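PDB 6HUZ: coenzyme F420-dependent N(5),N(10)-methenyltetrahydromethanopterin reductase-related protein from Desulfurobacterium thermolithotrophum DSM 11699, which binds the iron-guanylylpyridinol cofactor and 5,10-methenyltetrahydrofolate and, as a bacterial [Fe]-hydrogenase paralog, uses tetrahydrofolate derivatives as substrates. Local coordinates for residues L228-K231 / R232-E236; L243-I246 / S247-T251; M205-V208 / T209-A213. All blocks are in the same frame, centred on the assembly; numbering follows the deposited sequence.

Along the chain the order is contact 3, contact 1, contact 2. Contact 3 opens helix 207-228, contact 1 forms the turn from that helix into helix 232-262, and contact 2 lies further along the latter. Contacts 2 and 3 are nearest, with centres about 14 Å apart; contact 1 lies about 22 Å from contact 2 and 24 Å from contact 3. None of the three touches another, but all reach the second subunit. Contacts 1 and 3 lie at opposite ends of the helix 207-228 region: contact 3 meets the pterin and phenyl ring of one methenyltetrahydrofolate, contact 1 the benzoyl carbonyl of the other. Each folate is bonded by both subunits.

Contact 1 (L228-K231 / R232-E236); sequences LKTK and RSMTE. With NA (sodium ion), chain I; GUE (5,10-Methenyltetrahydrofolate), chain C.
The torsions of Thr230 and Met234 bring both side chains to one oxygen of methenyltetrahydrofolate. In Thr230, chi1 of -168° sets OG1 opposite the backbone N, and the hydroxyl donates to ligand O11 over 2.6 Å. Met234 runs extended as far as SD, then bends at chi3 (70°), which carries CE to 3.7 Å from O11. The thioether crosses Thr230 obliquely, with SD 3.4 Å from Thr230 OG1.

Lys231 holds the N-cap position of helix 232-262. Its carbonyl O accepts from Thr235 N at 3.0 Å, with an N-H...O angle of 162°, as befits the first turn of a helix. A water bridges Thr230 O and Thr235 OG1, tying the turn to the helix from another direction, and CG2 of Thr230 packs beside the same Thr235 hydroxyl.

Arg232, the first residue of the helix, reaches one turn ahead, its NE making a salt bridge to Glu236 OE2 at 2.8 Å and meeting the oxygen from above the carboxylate plane. The strongest polar partner of Arg232 is Glu304 of the second subunit, which forms a salt bridge with NH1. Both carboxylate oxygens of Glu236 bind a sodium ion at 3.0 Å, a site shared with Glu256 and Lys356 of that subunit, and OE2 also accepts from its Leu255 N.

The chemistry separates into two ends: a short neutral hydrogen bond with a sulfur neighbour receives the folate carbonyl, while the carboxylate shared by sodium, guanidinium and a backbone N-H would probably stay ionised and links the subunits.

Contact 2 (L243-I246 / S247-T251); sequences LQVI and SSLVT
A regular alpha-helical segment in the middle of helix 232-262 contains this contact, and Val245 and Leu249 meet on one of its sides, one turn apart. Successive i to i+4 backbone bonds define the element. Ser247 N reaches Leu243 O at 3.0 Å with an N-H...O angle of 167°, and Ser248 N reaches Gln244 O at 2.8 Å; Leu249 and Val250 repeat the pattern to Val245 and Ile246.

On the apolar side, Val245 CG1 lies 3.7 Å from Leu249 CD1, the two side chains running side by side and pointing the same way. Val245 CG1 stands anti to the backbone N (chi1 164°), and this leans the methyl along the helix toward the next turn. The CG of Leu249 lies just beyond Val245 O, 3.3 Å away. Ile246 and Val250 touch more lightly, with their CG2 methyls 4.4 Å apart.

The polar side is built differently. Ser248 OG is hydrogen-bonded to Thr316 O and also lies 2.9 Å from Gln244 O. Gln244 bends at chi2 (56°), which swings its amide back until NE2 is 3.2 Å from Ser248 OG. The principal partner of that NE2 is OE1 of Gln244 of the second subunit, a self-pairing close to the dimer axis, where Ser247 OG also bonds to Ala240 O of the second subunit and Leu243 and Ile246 pack reciprocally on Ile246 and Leu243 of that subunit.

Within the chain, Gln244 OE1 receives Ser320 N at the start of helix 320-331, Val245 and Leu249 press on the loop at Thr316, and Ile246, Leu249 and Val250 pack against Leu258 of helix 232-262.

Contact 3 (M205-V208 / T209-A213); sequences MGIV and TTAIA. With GUE (5,10-Methenyltetrahydrofolate), chain B.
Gly206 O and Thr209 OG1 meet at 2.7 Å in the first turn of helix 207-228, where the loop that borders the folate pocket becomes helical. This is the tight part. The Thr209 hydroxyl donates in the plane of the Gly206 carbonyl, on a lone pair, because chi1 of 50° places OG1 between the backbone N and the carbonyl carbon, facing back along the chain. Thr210 N shares this acceptor at 2.8 Å, giving Gly206 O two donors within the turn. Ser242 OG of the second subunit, part of a sodium site, joins a hydrogen-bonded cluster with Gly206 O and both threonine hydroxyls; Thr210 OG1 also bonds to Pro201 O.

Val208 and Ile212 pack closely too, side by side, with Val208 CG1 3.6 Å from Ile212 CD1.

The looser part is made by Ile207: its side chain crosses that of Thr210 at about a right angle, and its CD1 lies 4.1 Å from Ala211 CB. The touching residues are all buried, so the contrast is one of closeness rather than of exposure. Toward the folate, Ile207 CG2 lies 3.8 Å from N2 of the pterin, and Met205 SD stands 3.8 Å from the phenyl carbon C3'.

Contact 1 (L228-K231 / R232-E236)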
loop_
_atom_site.group_PDB
_atom_site.type_symbol
_atom_site.label_atom_id
_atom_site.label_comp_id
_atom_site.label_asym_id
_atom_site.label_seq_id
_atom_site.Cartn_x
_atom_site.Cartn_y
_atom_site.Cartn_z
ATOM N N LEU A 228 18.136 -10.898 6.945
ATOM C CA LEU A 228 18.607 -11.043 5.569
ATOM C C LEU A 228 19.916 -10.288 5.354
ATOM O O LEU A 228 20.726 -10.691 4.516
ATOM C CB LEU A 228 17.564 -10.497 4.598
ATOM C CG LEU A 228 16.255 -11.283 4.596
ATOM C CD1 LEU A 228 15.291 -10.687 3.593
ATOM C CD2 LEU A 228 16.538 -12.765 4.286
ATOM N N LYS A 229 20.108 -9.187 6.095
ATOM C CA LYS A 229 21.300 -8.332 5.980
ATOM C C LYS A 229 21.384 -7.732 4.540
ATOM O O LYS A 229 22.450 -7.669 3.916
ATOM C CB LYS A 229 22.568 -9.070 6.431
ATOM C CG LYS A 229 22.632 -9.192 7.965
ATOM C CD LYS A 229 23.400 -10.433 8.420
ATOM C CE LYS A 229 23.552 -10.504 9.920
ATOM N NZ LYS A 229 24.200 -11.778 10.345
ATOM N N THR A 230 20.210 -7.307 4.036
ATOM C CA THR A 230 20.056 -6.712 2.695
ATOM C C THR A 230 20.164 -5.178 2.787
ATOM O O THR A 230 20.149 -4.652 3.896
ATOM C CB THR A 230 18.762 -7.221 2.010
ATOM O OG1 THR A 230 18.805 -6.836 0.634
ATOM C CG2 THR A 230 17.487 -6.681 2.649
ATOM N N LYS A 231 20.283 -4.471 1.639
ATOM C CA LYS A 231 20.422 -2.998 1.589
ATOM C C LYS A 231 19.111 -2.244 1.883
ATOM O O LYS A 231 18.026 -2.690 1.491
ATOM C CB LYS A 231 20.874 -2.548 0.185
ATOM C CG LYS A 231 22.307 -2.832 -0.181
ATOM C CD LYS A 231 22.570 -2.436 -1.639
ATOM C CE LYS A 231 23.673 -3.242 -2.296
ATOM N NZ LYS A 231 24.968 -2.509 -2.341
ATOM N N ARG A 232 19.218 -1.065 2.525
ATOM C CA ARG A 232 18.053 -0.218 2.845
ATOM C C ARG A 232 17.307 0.118 1.571
ATOM O O ARG A 232 16.077 0.057 1.520
ATOM C CB ARG A 232 18.531 1.088 3.505
ATOM C CG ARG A 232 17.421 2.107 3.755
ATOM C CD ARG A 232 16.703 1.942 5.067
ATOM N NE ARG A 232 15.925 3.159 5.331
ATOM C CZ ARG A 232 16.372 4.199 6.016
ATOM N NH1 ARG A 232 15.608 5.272 6.175
ATOM N NH2 ARG A 232 17.589 4.178 6.549
ATOM N N SER A 233 18.054 0.469 0.523
ATOM C CA SER A 233 17.448 0.818 -0.755
ATOM C C SER A 233 16.576 -0.330 -1.268
ATOM O O SER A 233 15.505 -0.091 -1.802
ATOM C CB SER A 233 18.523 1.176 -1.779
ATOM O OG SER A 233 19.334 0.067 -2.116
ATOM N N MET A 234 17.040 -1.572 -1.107
ATOM C CA MET A 234 16.279 -2.729 -1.556
ATOM C C MET A 234 15.061 -2.899 -0.718
ATOM O O MET A 234 13.985 -3.164 -1.249
ATOM C CB MET A 234 17.155 -3.993 -1.522
ATOM C CG MET A 234 18.264 -3.910 -2.519
ATOM S SD MET A 234 19.434 -5.247 -2.342
ATOM C CE MET A 234 18.404 -6.663 -2.933
ATOM N N THR A 235 15.204 -2.735 0.602
ATOM C CA THR A 235 14.054 -2.855 1.497
ATOM C C THR A 235 12.968 -1.801 1.182
ATOM O O THR A 235 11.785 -2.133 1.082
ATOM C CB THR A 235 14.533 -2.720 2.943
ATOM O OG1 THR A 235 15.440 -3.776 3.214
ATOM C CG2 THR A 235 13.364 -2.747 3.964
ATOM N N GLU A 236 13.354 -0.554 1.003
ATOM C CA GLU A 236 12.372 0.502 0.730
ATOM C C GLU A 236 11.709 0.305 -0.610
ATOM O O GLU A 236 10.543 0.634 -0.734
ATOM C CB GLU A 236 13.008 1.897 0.800
ATOM C CG GLU A 236 13.429 2.241 2.211
ATOM C CD GLU A 236 13.795 3.691 2.420
ATOM O OE1 GLU A 236 13.947 4.437 1.424
ATOM O OE2 GLU A 236 13.945 4.078 3.600
HETATM NA NA NA I . 15.544 6.477 2.864
HETATM N N1 GUE C . 11.349 -15.853 0.550
HETATM C C2 GUE C . 10.720 -15.392 -0.564
HETATM N N3 GUE C . 11.331 -14.651 -1.495
HETATM C C4 GUE C . 12.606 -14.308 -1.430
HETATM C C6 GUE C . 15.482 -15.535 0.755
HETATM C "C1'" GUE C . 19.570 -10.656 -0.251
HETATM C "C2'" GUE C . 18.234 -10.254 -0.370
HETATM C "C3'" GUE C . 17.200 -11.160 -0.119
HETATM C "C4'" GUE C . 17.484 -12.490 0.233
HETATM C "C5'" GUE C . 18.828 -12.889 0.322
HETATM O O4 GUE C . 13.115 -13.627 -2.345
HETATM C C4A GUE C . 13.372 -14.799 -0.265
HETATM N N5 GUE C . 14.701 -14.522 0.059
HETATM C C7 GUE C . 14.712 -15.736 2.055
HETATM N N8 GUE C . 13.306 -16.059 1.828
HETATM C C8A GUE C . 12.655 -15.594 0.734
HETATM N N2 GUE C . 9.402 -15.685 -0.692
HETATM C C9 GUE C . 16.720 -14.709 1.137
HETATM N N10 GUE C . 16.470 -13.462 0.418
HETATM C "C6'" GUE C . 19.853 -11.975 0.088
HETATM C C11 GUE C . 20.701 -9.685 -0.519
HETATM O O11 GUE C . 20.499 -8.480 -0.510
HETATM N N GUE C . 21.916 -10.175 -0.792
HETATM C CA GUE C . 23.025 -9.329 -1.236
HETATM C C GUE C . 23.600 -9.800 -2.557
HETATM O OX1 GUE C . 23.506 -11.014 -2.871
HETATM O OX2 GUE C . 24.149 -8.974 -3.320
HETATM C CB GUE C . 24.115 -9.211 -0.165
HETATM C CG GUE C . 23.796 -9.966 1.131
HETATM C CD GUE C . 24.948 -9.950 2.127
HETATM O OE1 GUE C . 24.683 -9.693 3.334
HETATM O OE2 GUE C . 26.111 -10.208 1.716
HETATM C C1 GUE C . 15.296 -13.402 -0.087
HETATM O O HOH W 1 17.792 -3.192 5.188
HETATM O O HOH W 2 18.261 6.144 3.104
#

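Contact 2 (L243-I246 / S247-T251)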
loop_
_atom_site.group_PDB
_atom_site.type_symbol
_atom_site.label_atom_id
_atom_site.label_comp_id
_atom_site.label_asym_id
_atom_site.label_seq_id
_atom_site.Cartn_x
_atom_site.Cartn_y
_atom_site.Cartn_z
ATOM N N LEU A 243 3.024 -2.172 -1.698
ATOM C CA LEU A 243 1.859 -1.350 -1.398
ATOM C C LEU A 243 1.280 -0.646 -2.614
ATOM O O LEU A 243 0.056 -0.577 -2.712
ATOM C CB LEU A 243 2.167 -0.386 -0.250
ATOM C CG LEU A 243 2.709 -1.082 1.018
ATOM C CD1 LEU A 243 2.979 -0.079 2.114
ATOM C CD2 LEU A 243 1.798 -2.251 1.485
ATOM N N GLN A 244 2.122 -0.165 -3.545
ATOM C CA GLN A 244 1.632 0.479 -4.776
ATOM C C GLN A 244 0.838 -0.574 -5.561
ATOM O O GLN A 244 -0.228 -0.285 -6.068
ATOM C CB GLN A 244 2.811 0.936 -5.645
ATOM C CG GLN A 244 2.453 1.702 -6.915
ATOM C CD GLN A 244 1.612 2.928 -6.658
ATOM O OE1 GLN A 244 2.116 4.015 -6.343
ATOM N NE2 GLN A 244 0.311 2.782 -6.786
ATOM N N VAL A 245 1.380 -1.801 -5.682
ATOM C CA VAL A 245 0.696 -2.857 -6.426
ATOM C C VAL A 245 -0.686 -3.176 -5.846
ATOM O O VAL A 245 -1.664 -3.247 -6.599
ATOM C CB VAL A 245 1.581 -4.117 -6.547
ATOM C CG1 VAL A 245 0.771 -5.337 -6.971
ATOM C CG2 VAL A 245 2.719 -3.863 -7.526
ATOM N N ILE A 246 -0.773 -3.392 -4.531
ATOM C CA ILE A 246 -2.065 -3.704 -3.918
ATOM C C ILE A 246 -3.008 -2.542 -4.147
ATOM O O ILE A 246 -4.119 -2.766 -4.569
ATOM C CB ILE A 246 -1.964 -4.023 -2.398
ATOM C CG1 ILE A 246 -1.159 -5.355 -2.197
ATOM C CG2 ILE A 246 -3.387 -4.132 -1.777
ATOM C CD1 ILE A 246 -0.723 -5.545 -0.755
ATOM N N SER A 247 -2.574 -1.313 -3.868
ATOM C CA SER A 247 -3.428 -0.116 -4.054
ATOM C C SER A 247 -3.944 -0.027 -5.522
ATOM O O SER A 247 -5.133 0.205 -5.743
ATOM C CB SER A 247 -2.623 1.155 -3.743
ATOM O OG SER A 247 -3.516 2.259 -3.765
ATOM N N SER A 248 -3.039 -0.208 -6.520
ATOM C CA SER A 248 -3.407 -0.127 -7.941
ATOM C C SER A 248 -4.460 -1.177 -8.309
ATOM O O SER A 248 -5.398 -0.896 -9.069
ATOM C CB SER A 248 -2.177 -0.345 -8.847
ATOM O OG SER A 248 -1.240 0.704 -8.613
ATOM N N LEU A 249 -4.296 -2.392 -7.765
ATOM C CA LEU A 249 -5.212 -3.501 -8.046
ATOM C C LEU A 249 -6.610 -3.240 -7.492
ATOM O O LEU A 249 -7.604 -3.483 -8.203
ATOM C CB LEU A 249 -4.633 -4.822 -7.519
ATOM C CG LEU A 249 -3.486 -5.381 -8.343
ATOM C CD1 LEU A 249 -2.733 -6.483 -7.558
ATOM C CD2 LEU A 249 -3.961 -5.878 -9.705
ATOM N N VAL A 250 -6.698 -2.767 -6.259
ATOM C CA VAL A 250 -7.992 -2.426 -5.625
ATOM C C VAL A 250 -8.626 -1.248 -6.406
ATOM O O VAL A 250 -9.799 -1.305 -6.737
ATOM C CB VAL A 250 -7.854 -2.084 -4.112
ATOM C CG1 VAL A 250 -9.193 -1.564 -3.548
ATOM C CG2 VAL A 250 -7.371 -3.297 -3.321
ATOM N N THR A 251 -7.855 -0.196 -6.715
ATOM C CA THR A 251 -8.417 0.952 -7.453
ATOM C C THR A 251 -8.958 0.598 -8.805
ATOM O O THR A 251 -10.044 1.030 -9.206
ATOM C CB THR A 251 -7.343 2.039 -7.650
ATOM O OG1 THR A 251 -7.006 2.547 -6.377
ATOM C CG2 THR A 251 -7.799 3.204 -8.570
#

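Contact 3 (M205-V208 / T209-A213)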
loop_
_atom_site.group_PDB
_atom_site.type_symbol
_atom_site.label_atom_id
_atom_site.label_comp_id
_atom_site.label_asym_id
_atom_site.label_seq_id
_atom_site.Cartn_x
_atom_site.Cartn_y
_atom_site.Cartn_z
ATOM N N MET A 205 -11.806 5.404 9.114
ATOM C CA MET A 205 -11.900 3.982 9.380
ATOM C C MET A 205 -10.748 3.202 8.716
ATOM O O MET A 205 -10.390 2.155 9.247
ATOM C CB MET A 205 -13.256 3.440 8.938
ATOM C CG MET A 205 -13.580 3.756 7.509
ATOM S SD MET A 205 -15.082 2.867 7.072
ATOM C CE MET A 205 -15.457 3.654 5.371
ATOM N N GLY A 206 -10.161 3.714 7.607
ATOM C CA GLY A 206 -9.021 3.055 6.953
ATOM C C GLY A 206 -7.746 2.998 7.781
ATOM O O GLY A 206 -6.739 2.429 7.348
ATOM N N ILE A 207 -7.759 3.557 8.991
ATOM C CA ILE A 207 -6.584 3.492 9.848
ATOM C C ILE A 207 -6.245 2.003 10.071
ATOM O O ILE A 207 -5.110 1.689 10.325
ATOM C CB ILE A 207 -6.797 4.235 11.186
ATOM C CG1 ILE A 207 -5.549 4.159 12.109
ATOM C CG2 ILE A 207 -8.066 3.753 11.968
ATOM C CD1 ILE A 207 -4.209 4.702 11.542
ATOM N N VAL A 208 -7.232 1.100 10.012
ATOM C CA VAL A 208 -6.956 -0.318 10.200
ATOM C C VAL A 208 -5.943 -0.765 9.125
ATOM O O VAL A 208 -4.969 -1.391 9.458
ATOM C CB VAL A 208 -8.225 -1.175 10.125
ATOM C CG1 VAL A 208 -7.873 -2.665 10.057
ATOM C CG2 VAL A 208 -9.119 -0.902 11.329
ATOM N N THR A 209 -6.207 -0.466 7.847
ATOM C CA THR A 209 -5.295 -0.841 6.773
ATOM C C THR A 209 -4.014 -0.015 6.857
ATOM O O THR A 209 -2.904 -0.527 6.614
ATOM C CB THR A 209 -5.995 -0.668 5.420
ATOM O OG1 THR A 209 -6.586 0.622 5.329
ATOM C CG2 THR A 209 -7.103 -1.647 5.242
ATOM N N THR A 210 -4.150 1.263 7.191
ATOM C CA THR A 210 -2.982 2.153 7.277
ATOM C C THR A 210 -1.985 1.625 8.337
ATOM O O THR A 210 -0.809 1.407 8.051
ATOM C CB THR A 210 -3.409 3.605 7.621
ATOM O OG1 THR A 210 -4.214 4.129 6.577
ATOM C CG2 THR A 210 -2.192 4.546 7.808
ATOM N N ALA A 211 -2.486 1.394 9.550
ATOM C CA ALA A 211 -1.636 0.915 10.641
ATOM C C ALA A 211 -1.117 -0.519 10.428
ATOM O O ALA A 211 0.012 -0.760 10.741
ATOM C CB ALA A 211 -2.384 1.030 11.974
ATOM N N ILE A 212 -1.929 -1.456 9.929
ATOM C CA ILE A 212 -1.439 -2.817 9.710
ATOM C C ILE A 212 -0.319 -2.790 8.651
ATOM O O ILE A 212 0.732 -3.368 8.862
ATOM C CB ILE A 212 -2.602 -3.771 9.315
ATOM C CG1 ILE A 212 -3.506 -4.004 10.533
ATOM C CG2 ILE A 212 -2.019 -5.096 8.806
ATOM C CD1 ILE A 212 -4.885 -4.663 10.214
ATOM N N ALA A 213 -0.536 -2.104 7.522
ATOM C CA ALA A 213 0.477 -2.017 6.454
ATOM C C ALA A 213 1.764 -1.320 6.923
ATOM O O ALA A 213 2.886 -1.734 6.593
ATOM C CB ALA A 213 -0.120 -1.279 5.259
HETATM N N1 GUE B . -12.258 5.195 14.254
HETATM C C2 GUE B . -11.515 6.065 13.518
HETATM N N3 GUE B . -12.005 6.745 12.476
HETATM C C4 GUE B . -13.259 6.649 12.069
HETATM C C6 GUE B . -16.369 5.140 13.684
HETATM C "C1'" GUE B . -20.072 4.772 8.423
HETATM C "C2'" GUE B . -18.709 4.680 8.112
HETATM C "C3'" GUE B . -17.753 4.671 9.132
HETATM C "C4'" GUE B . -18.142 4.779 10.478
HETATM C "C5'" GUE B . -19.509 4.900 10.775
HETATM O O4 GUE B . -13.652 7.327 11.096
HETATM C C4A GUE B . -14.144 5.747 12.838
HETATM N N5 GUE B . -15.477 5.430 12.570
HETATM C C7 GUE B . -15.719 3.930 14.345
HETATM N N8 GUE B . -14.321 4.165 14.692
HETATM C C8A GUE B . -13.557 5.014 13.961
HETATM N N2 GUE B . -10.211 6.203 13.862
HETATM C C9 GUE B . -17.583 4.587 12.922
HETATM N N10 GUE B . -17.204 4.855 11.537
HETATM C "C6'" GUE B . -20.458 4.889 9.754
HETATM C C11 GUE B . -21.119 4.782 7.329
HETATM O O11 GUE B . -20.849 4.378 6.208
HETATM N N GUE B . -22.335 5.267 7.609
HETATM C CA GUE B . -23.353 5.482 6.579
HETATM C C GUE B . -23.846 6.916 6.563
HETATM O OX1 GUE B . -23.798 7.595 7.621
HETATM O OX2 GUE B . -24.283 7.405 5.498
HETATM C CB GUE B . -24.518 4.494 6.716
HETATM C CG GUE B . -24.348 3.491 7.863
HETATM C CD GUE B . -25.574 2.610 8.068
HETATM O OE1 GUE B . -25.393 1.372 8.225
HETATM O OE2 GUE B . -26.714 3.149 8.089
HETATM C C1 GUE B . -15.992 5.245 11.416
#